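Local coordinates for A-type flavoprotein (Giardia intestinalis, PDB 2Q9U), which probably scavenges oxygen, using flavin mononucleotide for electron transfer and a mu-oxo-diiron centre in a beta-lactamase-like domain, at residues M13-V27 and E37-E49. Residues are numbered along the deposited sequence; the frame is centred on the assembly and turned at random.
Sequences MIPGVYWVGIVDWMV and EGSSYNSYFIDDE
V17-W19 runs antiparallel to Y44-I46, and I22-D24 to S39-Y41; Y18 and F45 bond each other through N and O, as do I22 and Y41, and D24 and S39. Between the two ladders V20 N bonds S43 O.

W19, Y44 and N42 form the centre. With CG of W19 anti to its backbone N (chi1 -179°), the indole runs forward along its own strand, past Y44 to N42. Its NE1 gives a nearly straight bond to N42 OD1, 2.9 Å; OD1 lies in the indole plane, but NE1 stands above the N42 amide plane. S40 OG donates to N42 OD1 over 2.8 Å, from the opposite amide face, so two donors grip this oxygen. N42 ND2 is held by S228 and G231. The edge of the W19 five-membered ring meets the Y44 face in an offset edge-to-face pair, planes at 73°. M13 SD sits at the edge of the Y44 ring, 3.9 Å from CE1, a Met-aromatic contact.

On the other face Y18 and F45 lie side by side, CD1 to CD2 3.9 Å. A water bridges Y18 OH and D47 OD2. Further along, Y41 OH donates to D24 OD2 over a short 2.5 Å, while I22 CD1 packs on Y41 CD2.

These are neighbouring strands of the seven-stranded mixed sheet in the metallo-beta-lactamase-like domain, and the Y41 side chain comes within about 6 Å of the diiron centre.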
loop_
_atom_site.group_PDB
_atom_site.type_symbol
_atom_site.label_atom_id
_atom_site.label_comp_id
_atom_site.label_asym_id
_atom_site.label_seq_id
_atom_site.Cartn_x
_atom_site.Cartn_y
_atom_site.Cartn_z
ATOM N N MET A 13 36.627 1.388 -9.608
ATOM C CA MET A 13 36.548 0.925 -8.228
ATOM C C MET A 13 37.898 0.503 -7.683
ATOM O O MET A 13 38.257 0.832 -6.537
ATOM C CB MET A 13 35.530 -0.171 -8.117
ATOM C CG MET A 13 34.136 0.476 -7.905
ATOM S SD MET A 13 32.915 -0.755 -7.828
ATOM C CE MET A 13 33.188 -1.575 -6.255
ATOM N N ILE A 14 38.639 -0.181 -8.541
ATOM C CA ILE A 14 40.025 -0.542 -8.278
ATOM C C ILE A 14 40.757 -0.381 -9.615
ATOM O O ILE A 14 40.099 -0.284 -10.655
ATOM C CB ILE A 14 40.150 -1.984 -7.703
ATOM C CG1 ILE A 14 39.407 -2.995 -8.563
ATOM C CG2 ILE A 14 39.617 -2.046 -6.257
ATOM C CD1 ILE A 14 39.294 -4.371 -7.975
ATOM N N PRO A 15 42.108 -0.322 -9.597
ATOM C CA PRO A 15 42.806 -0.047 -10.865
ATOM C C PRO A 15 42.347 -0.939 -12.016
ATOM O O PRO A 15 42.411 -2.161 -11.924
ATOM C CB PRO A 15 44.280 -0.280 -10.521
ATOM C CG PRO A 15 44.351 0.148 -9.040
ATOM C CD PRO A 15 43.058 -0.459 -8.470
ATOM N N GLY A 16 41.808 -0.280 -13.035
ATOM C CA GLY A 16 41.387 -0.907 -14.283
ATOM C C GLY A 16 40.051 -1.651 -14.219
ATOM O O GLY A 16 39.711 -2.335 -15.174
ATOM N N VAL A 17 39.309 -1.537 -13.102
ATOM C CA VAL A 17 37.997 -2.229 -12.950
ATOM C C VAL A 17 36.936 -1.180 -12.637
ATOM O O VAL A 17 37.034 -0.469 -11.637
ATOM C CB VAL A 17 38.010 -3.394 -11.903
ATOM C CG1 VAL A 17 36.654 -4.141 -11.854
ATOM C CG2 VAL A 17 39.168 -4.418 -12.172
ATOM N N TYR A 18 35.960 -1.059 -13.531
ATOM C CA TYR A 18 34.976 0.013 -13.486
ATOM C C TYR A 18 33.589 -0.540 -13.235
ATOM O O TYR A 18 33.210 -1.560 -13.826
ATOM C CB TYR A 18 34.967 0.788 -14.804
ATOM C CG TYR A 18 36.261 1.518 -15.118
ATOM C CD1 TYR A 18 37.391 0.827 -15.545
ATOM C CD2 TYR A 18 36.339 2.897 -14.999
ATOM C CE1 TYR A 18 38.598 1.511 -15.838
ATOM C CE2 TYR A 18 37.544 3.595 -15.291
ATOM C CZ TYR A 18 38.652 2.885 -15.718
ATOM O OH TYR A 18 39.839 3.531 -16.014
ATOM N N TRP A 19 32.835 0.151 -12.385
ATOM C CA TRP A 19 31.412 -0.159 -12.206
ATOM C C TRP A 19 30.636 0.397 -13.371
ATOM O O TRP A 19 30.671 1.609 -13.653
ATOM C CB TRP A 19 30.909 0.404 -10.880
ATOM C CG TRP A 19 29.489 0.143 -10.567
ATOM C CD1 TRP A 19 28.975 -0.955 -9.927
ATOM C CD2 TRP A 19 28.378 1.000 -10.858
ATOM N NE1 TRP A 19 27.616 -0.828 -9.798
ATOM C CE2 TRP A 19 27.221 0.360 -10.361
ATOM C CE3 TRP A 19 28.256 2.256 -11.476
ATOM C CZ2 TRP A 19 25.946 0.935 -10.450
ATOM C CZ3 TRP A 19 26.981 2.834 -11.586
ATOM C CH2 TRP A 19 25.845 2.168 -11.069
ATOM N N VAL A 20 29.934 -0.492 -14.072
ATOM C CA VAL A 20 29.101 -0.079 -15.201
ATOM C C VAL A 20 27.648 -0.629 -15.025
ATOM O O VAL A 20 26.947 -0.873 -15.994
ATOM C CB VAL A 20 29.710 -0.509 -16.550
ATOM C CG1 VAL A 20 31.038 0.274 -16.837
ATOM C CG2 VAL A 20 29.884 -2.043 -16.633
ATOM N N GLY A 21 27.228 -0.793 -13.766
ATOM C CA GLY A 21 25.912 -1.346 -13.470
ATOM C C GLY A 21 24.863 -0.257 -13.446
ATOM O O GLY A 21 25.062 0.838 -13.971
ATOM N N ILE A 22 23.748 -0.542 -12.798
ATOM C CA ILE A 22 22.719 0.484 -12.618
ATOM C C ILE A 22 22.172 0.403 -11.210
ATOM O O ILE A 22 22.154 -0.669 -10.600
ATOM C CB ILE A 22 21.569 0.413 -13.669
ATOM C CG1 ILE A 22 20.623 -0.791 -13.447
ATOM C CG2 ILE A 22 22.112 0.424 -15.139
ATOM C CD1 ILE A 22 19.394 -0.486 -12.507
ATOM N N VAL A 23 21.731 1.541 -10.698
ATOM C CA VAL A 23 21.064 1.556 -9.388
ATOM C C VAL A 23 19.584 1.602 -9.668
ATOM O O VAL A 23 19.107 2.470 -10.432
ATOM C CB VAL A 23 21.484 2.762 -8.499
ATOM C CG1 VAL A 23 20.749 2.662 -7.127
ATOM C CG2 VAL A 23 23.024 2.754 -8.235
ATOM N N ASP A 24 18.865 0.630 -9.107
ATOM C CA ASP A 24 17.411 0.549 -9.278
ATOM C C ASP A 24 16.780 1.244 -8.051
ATOM O O ASP A 24 16.409 0.612 -7.046
ATOM C CB ASP A 24 16.952 -0.914 -9.435
ATOM C CG ASP A 24 15.516 -1.043 -9.937
ATOM O OD1 ASP A 24 14.760 -0.055 -9.859
ATOM O OD2 ASP A 24 15.112 -2.166 -10.345
ATOM N N TRP A 25 16.694 2.561 -8.144
ATOM C CA TRP A 25 16.168 3.403 -7.058
ATOM C C TRP A 25 14.707 3.066 -6.708
ATOM O O TRP A 25 14.315 3.100 -5.542
ATOM C CB TRP A 25 16.283 4.880 -7.458
ATOM C CG TRP A 25 17.732 5.360 -7.555
ATOM C CD1 TRP A 25 18.476 5.561 -8.700
ATOM C CD2 TRP A 25 18.598 5.665 -6.456
ATOM N NE1 TRP A 25 19.747 5.984 -8.368
ATOM C CE2 TRP A 25 19.837 6.078 -7.000
ATOM C CE3 TRP A 25 18.439 5.647 -5.054
ATOM C CZ2 TRP A 25 20.905 6.472 -6.201
ATOM C CZ3 TRP A 25 19.513 6.049 -4.260
ATOM C CH2 TRP A 25 20.724 6.441 -4.834
ATOM N N MET A 26 13.920 2.692 -7.693
ATOM C CA MET A 26 12.470 2.617 -7.512
ATOM C C MET A 26 11.867 1.264 -7.173
ATOM O O MET A 26 10.701 1.199 -6.727
ATOM C CB MET A 26 11.794 3.179 -8.751
ATOM C CG MET A 26 12.191 4.630 -8.936
ATOM S SD MET A 26 11.320 5.433 -10.253
ATOM C CE MET A 26 11.919 4.572 -11.645
ATOM N N VAL A 27 12.629 0.187 -7.390
ATOM C CA VAL A 27 12.063 -1.152 -7.217
ATOM C C VAL A 27 11.650 -1.360 -5.756
ATOM O O VAL A 27 12.417 -1.050 -4.821
ATOM C CB VAL A 27 12.959 -2.304 -7.754
ATOM C CG1 VAL A 27 14.289 -2.438 -6.997
ATOM C CG2 VAL A 27 12.187 -3.649 -7.755
ATOM N N GLU A 37 14.534 -0.763 0.271
ATOM C CA GLU A 37 15.627 0.145 -0.097
ATOM C C GLU A 37 16.133 0.046 -1.543
ATOM O O GLU A 37 17.242 0.485 -1.814
ATOM C CB GLU A 37 16.768 0.029 0.912
ATOM C CG GLU A 37 16.242 0.295 2.329
ATOM C CD GLU A 37 17.336 0.435 3.337
ATOM O OE1 GLU A 37 18.278 1.222 3.112
ATOM O OE2 GLU A 37 17.232 -0.259 4.359
ATOM N N GLY A 38 15.300 -0.458 -2.453
ATOM C CA GLY A 38 15.671 -0.576 -3.871
ATOM C C GLY A 38 16.709 -1.684 -4.032
ATOM O O GLY A 38 16.832 -2.552 -3.165
ATOM N N SER A 39 17.452 -1.668 -5.142
ATOM C CA SER A 39 18.555 -2.614 -5.327
ATOM C C SER A 39 19.489 -1.984 -6.349
ATOM O O SER A 39 19.322 -0.828 -6.719
ATOM C CB SER A 39 18.001 -3.944 -5.858
ATOM O OG SER A 39 19.001 -4.967 -5.912
ATOM N N SER A 40 20.454 -2.765 -6.817
ATOM C CA SER A 40 21.266 -2.391 -7.987
ATOM C C SER A 40 21.619 -3.686 -8.684
ATOM O O SER A 40 21.583 -4.750 -8.056
ATOM C CB SER A 40 22.532 -1.629 -7.586
ATOM O OG SER A 40 23.473 -2.471 -6.921
ATOM N N TYR A 41 21.956 -3.588 -9.975
ATOM C CA TYR A 41 22.431 -4.711 -10.779
ATOM C C TYR A 41 23.818 -4.286 -11.219
ATOM O O TYR A 41 23.968 -3.459 -12.118
ATOM C CB TYR A 41 21.471 -4.928 -11.971
ATOM C CG TYR A 41 20.024 -4.807 -11.486
ATOM C CD1 TYR A 41 19.576 -5.609 -10.434
ATOM C CD2 TYR A 41 19.121 -3.896 -12.061
ATOM C CE1 TYR A 41 18.267 -5.504 -9.941
ATOM C CE2 TYR A 41 17.797 -3.793 -11.575
ATOM C CZ TYR A 41 17.394 -4.595 -10.511
ATOM O OH TYR A 41 16.113 -4.479 -9.984
ATOM N N ASN A 42 24.822 -4.801 -10.523
ATOM C CA ASN A 42 26.182 -4.386 -10.736
ATOM C C ASN A 42 26.797 -5.221 -11.853
ATOM O O ASN A 42 26.665 -6.448 -11.867
ATOM C CB ASN A 42 26.991 -4.536 -9.454
ATOM C CG ASN A 42 26.390 -3.769 -8.274
ATOM O OD1 ASN A 42 25.801 -2.689 -8.431
ATOM N ND2 ASN A 42 26.557 -4.326 -7.086
ATOM N N SER A 43 27.433 -4.521 -12.791
ATOM C CA SER A 43 28.171 -5.107 -13.899
ATOM C C SER A 43 29.517 -4.412 -13.860
ATOM O O SER A 43 29.585 -3.294 -13.400
ATOM C CB SER A 43 27.472 -4.773 -15.222
ATOM O OG SER A 43 28.279 -5.180 -16.325
ATOM N N TYR A 44 30.569 -5.054 -14.365
ATOM C CA TYR A 44 31.917 -4.481 -14.235
ATOM C C TYR A 44 32.643 -4.509 -15.573
ATOM O O TYR A 44 32.482 -5.449 -16.319
ATOM C CB TYR A 44 32.735 -5.235 -13.181
ATOM C CG TYR A 44 32.070 -5.142 -11.826
ATOM C CD1 TYR A 44 32.237 -4.004 -11.030
ATOM C CD2 TYR A 44 31.197 -6.143 -11.394
ATOM C CE1 TYR A 44 31.578 -3.900 -9.781
ATOM C CE2 TYR A 44 30.529 -6.042 -10.168
ATOM C CZ TYR A 44 30.727 -4.915 -9.375
ATOM O OH TYR A 44 30.077 -4.828 -8.144
ATOM N N PHE A 45 33.422 -3.458 -15.842
ATOM C CA PHE A 45 34.262 -3.428 -17.020
ATOM C C PHE A 45 35.730 -3.510 -16.621
ATOM O O PHE A 45 36.187 -2.713 -15.798
ATOM C CB PHE A 45 33.996 -2.169 -17.847
ATOM C CG PHE A 45 35.026 -1.959 -18.927
ATOM C CD1 PHE A 45 34.969 -2.693 -20.118
ATOM C CD2 PHE A 45 36.104 -1.090 -18.712
ATOM C CE1 PHE A 45 35.972 -2.540 -21.102
ATOM C CE2 PHE A 45 37.092 -0.928 -19.688
ATOM C CZ PHE A 45 37.019 -1.630 -20.883
ATOM N N ILE A 46 36.451 -4.467 -17.210
ATOM C CA ILE A 46 37.879 -4.655 -16.962
ATOM C C ILE A 46 38.672 -4.118 -18.155
ATOM O O ILE A 46 38.557 -4.627 -19.283
ATOM C CB ILE A 46 38.249 -6.126 -16.702
ATOM C CG1 ILE A 46 37.379 -6.691 -15.573
ATOM C CG2 ILE A 46 39.776 -6.237 -16.339
ATOM C CD1 ILE A 46 37.402 -8.214 -15.485
ATOM N N ASP A 47 39.481 -3.097 -17.891
ATOM C CA ASP A 47 40.296 -2.464 -18.924
ATOM C C ASP A 47 41.552 -3.314 -19.093
ATOM O O ASP A 47 42.524 -3.134 -18.357
ATOM C CB ASP A 47 40.668 -1.040 -18.474
ATOM C CG ASP A 47 41.574 -0.319 -19.461
ATOM O OD1 ASP A 47 41.827 -0.857 -20.565
ATOM O OD2 ASP A 47 42.036 0.795 -19.119
ATOM N N ASP A 48 41.545 -4.235 -20.052
ATOM C CA ASP A 48 42.728 -5.049 -20.303
ATOM C C ASP A 48 42.917 -5.211 -21.823
ATOM O O ASP A 48 42.184 -4.604 -22.619
ATOM C CB ASP A 48 42.632 -6.408 -19.586
ATOM C CG ASP A 48 43.992 -6.925 -19.108
ATOM O OD1 ASP A 48 45.038 -6.629 -19.756
ATOM O OD2 ASP A 48 44.019 -7.630 -18.078
ATOM N N GLU A 49 43.900 -6.019 -22.219
ATOM C CA GLU A 49 44.190 -6.222 -23.641
ATOM C C GLU A 49 42.975 -6.798 -24.372
ATOM O O GLU A 49 42.713 -6.463 -25.537
ATOM C CB GLU A 49 45.427 -7.126 -23.804
ATOM C CG GLU A 49 46.715 -6.437 -23.309
ATOM C CD GLU A 49 47.897 -7.399 -23.186
ATOM O OE1 GLU A 49 47.901 -8.446 -23.881
ATOM O OE2 GLU A 49 48.817 -7.109 -22.383
HETATM O O HOH W 1 41.919 1.720 -16.656
#